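Local coordinates for protein trypanothione-dependent glyoxalase I (PDB 2C21) that is a nickel-containing glyoxalase I, a dimeric metalloprotein of the glyoxalase/bleomycin resistance/dioxygenase superfamily, at residues H74-V85 and D118-E127. Sequence-based numbering, arbitrary orientation.
Sequences HDEAYGHIAIGV and DGYYIELLNE. With NI (nickel (II) ion), chain H.
His80 and Glu123, on neighbouring parallel strands, meet at a nickel ion: His80 NE2 binds the metal at 2.2 Å and Glu123 OE1 at 2.2 Å, with a water as a further ligand. Imidazole nitrogen and carboxylate oxygen suit this divalent ion, and the shared metal holds His80 NE2 and Glu123 OE1 3.2 Å apart as co-ligands, not as a hydrogen-bonded pair. Glu123 (chi1 -171°, extended beyond CG) carries its carboxylate past the imidazole to the metal, its CB lying over the ring face in a CH-pi contact; Phe113 adds an edge-to-face ring contact to His80.

Backbone bonds fix this pairing. Ile81 O accepts from Glu123 N (2.9 Å), and Glu123 O accepts from Ile83 N; the pattern continues to Val85 O, which takes the N-H of Glu127 as the helix 127-141 begins. On the sheet face away from the metal, Ile81, Ile83, Ile122 and Leu124 form one layer of branched apolar residues suited to a core, Ile81 and Ile122 side by side, with Ile122 reaching Phe25 and Tyr26 of helix 19-29.

Before the strands pair directly, water 1 bridges Tyr78 OH and Tyr121 O, and water 2 links Gly79 O to Tyr121 N. Farther out, His74 NE2 donates a nearly straight bond (174°) to Asp118 O, 2.6 Å away and in the ring plane, while its CE1 edge points into the face of Tyr120, planes at 83°. Gly119 O lies over one imidazole face near the rim; the positive phi there suits glycine, since a side chain would jam against Asp118 O and His74 NE2.

His11 and Glu62 of the second subunit complete the nickel site, the shared metal centre at the dimer interface of the glyoxalase βαβββ fold.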
loop_
_atom_site.group_PDB
_atom_site.type_symbol
_atom_site.label_atom_id
_atom_site.label_comp_id
_atom_site.label_asym_id
_atom_site.label_seq_id
_atom_site.Cartn_x
_atom_site.Cartn_y
_atom_site.Cartn_z
ATOM N N HIS A 74 -11.406 8.139 9.609
ATOM C CA HIS A 74 -9.986 7.923 9.399
ATOM C C HIS A 74 -9.159 8.390 10.590
ATOM O O HIS A 74 -9.472 9.416 11.220
ATOM C CB HIS A 74 -9.526 8.634 8.145
ATOM C CG HIS A 74 -10.225 8.163 6.913
ATOM N ND1 HIS A 74 -9.784 7.087 6.180
ATOM C CD2 HIS A 74 -11.367 8.581 6.322
ATOM C CE1 HIS A 74 -10.609 6.879 5.170
ATOM N NE2 HIS A 74 -11.580 7.770 5.233
ATOM N N ASP A 75 -8.119 7.603 10.873
ATOM C CA ASP A 75 -7.074 7.947 11.816
ATOM C C ASP A 75 -6.057 8.815 11.094
ATOM O O ASP A 75 -6.131 9.009 9.879
ATOM C CB ASP A 75 -6.375 6.672 12.377
ATOM C CG ASP A 75 -5.698 5.789 11.272
ATOM O OD1 ASP A 75 -5.055 6.313 10.354
ATOM O OD2 ASP A 75 -5.802 4.537 11.320
ATOM N N GLU A 76 -5.099 9.320 11.851
ATOM C CA GLU A 76 -3.971 10.039 11.272
ATOM C C GLU A 76 -2.710 9.177 11.354
ATOM O O GLU A 76 -1.618 9.693 11.589
ATOM C CB GLU A 76 -3.800 11.376 11.970
ATOM C CG GLU A 76 -5.034 12.279 11.758
ATOM C CD GLU A 76 -4.738 13.761 11.936
ATOM O OE1 GLU A 76 -4.405 14.173 13.067
ATOM O OE2 GLU A 76 -4.861 14.509 10.940
ATOM N N ALA A 77 -2.891 7.860 11.152
ATOM C CA ALA A 77 -1.802 6.876 11.208
ATOM C C ALA A 77 -1.475 6.452 9.781
ATOM O O ALA A 77 -0.390 6.763 9.277
ATOM C CB ALA A 77 -2.185 5.671 12.084
ATOM N N TYR A 78 -2.420 5.764 9.139
ATOM C CA TYR A 78 -2.275 5.391 7.754
ATOM C C TYR A 78 -2.102 6.670 6.897
ATOM O O TYR A 78 -2.755 7.691 7.136
ATOM C CB TYR A 78 -3.452 4.552 7.254
ATOM C CG TYR A 78 -3.435 4.391 5.759
ATOM C CD1 TYR A 78 -2.485 3.582 5.145
ATOM C CD2 TYR A 78 -4.327 5.098 4.950
ATOM C CE1 TYR A 78 -2.438 3.451 3.757
ATOM C CE2 TYR A 78 -4.291 4.972 3.550
ATOM C CZ TYR A 78 -3.342 4.157 2.972
ATOM O OH TYR A 78 -3.321 4.029 1.623
ATOM N N GLY A 79 -1.215 6.594 5.920
ATOM C CA GLY A 79 -0.831 7.753 5.128
ATOM C C GLY A 79 -1.584 7.834 3.834
ATOM O O GLY A 79 -2.562 8.580 3.708
ATOM N N HIS A 80 -1.132 7.043 2.872
ATOM C CA HIS A 80 -1.679 7.068 1.527
ATOM C C HIS A 80 -1.061 5.973 0.678
ATOM O O HIS A 80 -0.124 5.311 1.107
ATOM C CB HIS A 80 -1.366 8.401 0.847
ATOM C CG HIS A 80 0.102 8.726 0.798
ATOM N ND1 HIS A 80 0.702 9.598 1.678
ATOM C CD2 HIS A 80 1.085 8.295 -0.026
ATOM C CE1 HIS A 80 1.991 9.691 1.395
ATOM N NE2 HIS A 80 2.244 8.913 0.357
ATOM N N ILE A 81 -1.597 5.828 -0.532
ATOM C CA ILE A 81 -0.899 5.182 -1.631
ATOM C C ILE A 81 -0.470 6.270 -2.639
ATOM O O ILE A 81 -1.144 7.295 -2.796
ATOM C CB ILE A 81 -1.735 4.098 -2.370
ATOM C CG1 ILE A 81 -2.995 4.691 -3.002
ATOM C CG2 ILE A 81 -2.048 2.898 -1.434
ATOM C CD1 ILE A 81 -3.663 3.772 -4.026
ATOM N N ALA A 82 0.661 6.028 -3.291
ATOM C CA ALA A 82 1.208 6.944 -4.278
ATOM C C ALA A 82 1.191 6.257 -5.616
ATOM O O ALA A 82 1.533 5.075 -5.719
ATOM C CB ALA A 82 2.624 7.322 -3.905
ATOM N N ILE A 83 0.804 7.012 -6.638
ATOM C CA ILE A 83 0.704 6.511 -7.990
ATOM C C ILE A 83 1.556 7.407 -8.887
ATOM O O ILE A 83 1.415 8.616 -8.839
ATOM C CB ILE A 83 -0.773 6.503 -8.455
ATOM C CG1 ILE A 83 -1.594 5.536 -7.563
ATOM C CG2 ILE A 83 -0.879 6.156 -9.957
ATOM C CD1 ILE A 83 -3.089 5.558 -7.838
ATOM N N GLY A 84 2.434 6.789 -9.679
ATOM C CA GLY A 84 3.253 7.482 -10.655
ATOM C C GLY A 84 2.534 7.694 -11.973
ATOM O O GLY A 84 2.043 6.735 -12.595
ATOM N N VAL A 85 2.494 8.950 -12.418
ATOM C CA VAL A 85 1.815 9.321 -13.648
ATOM C C VAL A 85 2.750 10.120 -14.565
ATOM O O VAL A 85 3.885 10.427 -14.188
ATOM C CB VAL A 85 0.518 10.109 -13.354
ATOM C CG1 VAL A 85 -0.404 9.280 -12.454
ATOM C CG2 VAL A 85 0.818 11.467 -12.711
ATOM N N ASP A 118 -14.220 7.565 -0.097
ATOM C CA ASP A 118 -14.309 7.274 1.334
ATOM C C ASP A 118 -13.440 8.165 2.217
ATOM O O ASP A 118 -13.497 8.038 3.442
ATOM C CB ASP A 118 -13.953 5.814 1.616
ATOM C CG ASP A 118 -14.976 4.857 1.079
ATOM O OD1 ASP A 118 -16.021 4.655 1.734
ATOM O OD2 ASP A 118 -14.738 4.316 -0.016
ATOM N N GLY A 119 -12.639 9.046 1.621
ATOM C CA GLY A 119 -11.783 9.940 2.387
ATOM C C GLY A 119 -10.316 9.535 2.494
ATOM O O GLY A 119 -9.536 10.189 3.202
ATOM N N TYR A 120 -9.928 8.462 1.817
ATOM C CA TYR A 120 -8.526 8.063 1.776
ATOM C C TYR A 120 -7.765 9.020 0.856
ATOM O O TYR A 120 -8.311 9.503 -0.164
ATOM C CB TYR A 120 -8.355 6.631 1.245
ATOM C CG TYR A 120 -8.948 5.546 2.120
ATOM C CD1 TYR A 120 -8.260 5.060 3.228
ATOM C CD2 TYR A 120 -10.190 4.998 1.824
ATOM C CE1 TYR A 120 -8.809 4.059 4.046
ATOM C CE2 TYR A 120 -10.749 3.991 2.622
ATOM C CZ TYR A 120 -10.056 3.527 3.735
ATOM O OH TYR A 120 -10.609 2.536 4.521
ATOM N N TYR A 121 -6.504 9.258 1.201
ATOM C CA TYR A 121 -5.632 10.101 0.392
ATOM C C TYR A 121 -4.840 9.325 -0.646
ATOM O O TYR A 121 -4.364 8.214 -0.401
ATOM C CB TYR A 121 -4.670 10.874 1.291
ATOM C CG TYR A 121 -5.366 11.931 2.090
ATOM C CD1 TYR A 121 -5.658 11.742 3.429
ATOM C CD2 TYR A 121 -5.756 13.124 1.499
ATOM C CE1 TYR A 121 -6.305 12.746 4.172
ATOM C CE2 TYR A 121 -6.405 14.117 2.221
ATOM C CZ TYR A 121 -6.680 13.924 3.547
ATOM O OH TYR A 121 -7.330 14.919 4.248
ATOM N N ILE A 122 -4.730 9.916 -1.831
ATOM C CA ILE A 122 -3.897 9.365 -2.884
ATOM C C ILE A 122 -2.903 10.443 -3.326
ATOM O O ILE A 122 -3.290 11.583 -3.620
ATOM C CB ILE A 122 -4.756 8.902 -4.063
ATOM C CG1 ILE A 122 -5.569 7.668 -3.666
ATOM C CG2 ILE A 122 -3.894 8.598 -5.300
ATOM C CD1 ILE A 122 -6.932 7.655 -4.243
ATOM N N GLU A 123 -1.628 10.075 -3.367
ATOM C CA GLU A 123 -0.573 10.958 -3.825
ATOM C C GLU A 123 -0.294 10.685 -5.294
ATOM O O GLU A 123 0.030 9.564 -5.663
ATOM C CB GLU A 123 0.706 10.730 -3.009
ATOM C CG GLU A 123 1.805 11.763 -3.264
ATOM C CD GLU A 123 3.018 11.529 -2.383
ATOM O OE1 GLU A 123 3.403 10.373 -2.188
ATOM O OE2 GLU A 123 3.589 12.506 -1.887
ATOM N N LEU A 124 -0.437 11.719 -6.120
ATOM C CA LEU A 124 -0.116 11.654 -7.525
ATOM C C LEU A 124 1.257 12.260 -7.731
ATOM O O LEU A 124 1.503 13.402 -7.337
ATOM C CB LEU A 124 -1.152 12.431 -8.334
ATOM C CG LEU A 124 -2.593 11.945 -8.155
ATOM C CD1 LEU A 124 -3.551 12.892 -8.874
ATOM C CD2 LEU A 124 -2.725 10.525 -8.677
ATOM N N LEU A 125 2.144 11.492 -8.345
ATOM C CA LEU A 125 3.519 11.908 -8.554
ATOM C C LEU A 125 3.915 11.808 -10.011
ATOM O O LEU A 125 3.594 10.834 -10.684
ATOM C CB LEU A 125 4.467 11.026 -7.753
ATOM C CG LEU A 125 4.342 11.087 -6.230
ATOM C CD1 LEU A 125 5.306 10.078 -5.631
ATOM C CD2 LEU A 125 4.632 12.485 -5.711
ATOM N N ASN A 126 4.639 12.807 -10.492
ATOM C CA ASN A 126 5.285 12.673 -11.787
ATOM C C ASN A 126 6.382 11.614 -11.661
ATOM O O ASN A 126 7.398 11.834 -10.987
ATOM C CB ASN A 126 5.869 14.001 -12.248
ATOM C CG ASN A 126 6.401 13.926 -13.656
ATOM O OD1 ASN A 126 5.812 14.482 -14.595
ATOM N ND2 ASN A 126 7.506 13.213 -13.824
ATOM N N GLU A 127 6.176 10.465 -12.297
ATOM C CA GLU A 127 7.001 9.294 -12.006
ATOM C C GLU A 127 8.424 9.488 -12.465
ATOM O O GLU A 127 9.351 9.049 -11.777
ATOM C CB GLU A 127 6.430 8.025 -12.633
ATOM C CG GLU A 127 7.303 6.802 -12.409
ATOM C CD GLU A 127 6.657 5.498 -12.870
ATOM O OE1 GLU A 127 5.490 5.505 -13.331
ATOM O OE2 GLU A 127 7.329 4.452 -12.766
HETATM NI NI NI H . 4.283 9.255 -0.456
HETATM O O HOH W 1 -5.079 5.574 0.244
HETATM O O HOH W 2 -5.580 8.053 3.541
HETATM O O HOH W 3 5.832 10.320 -0.917
#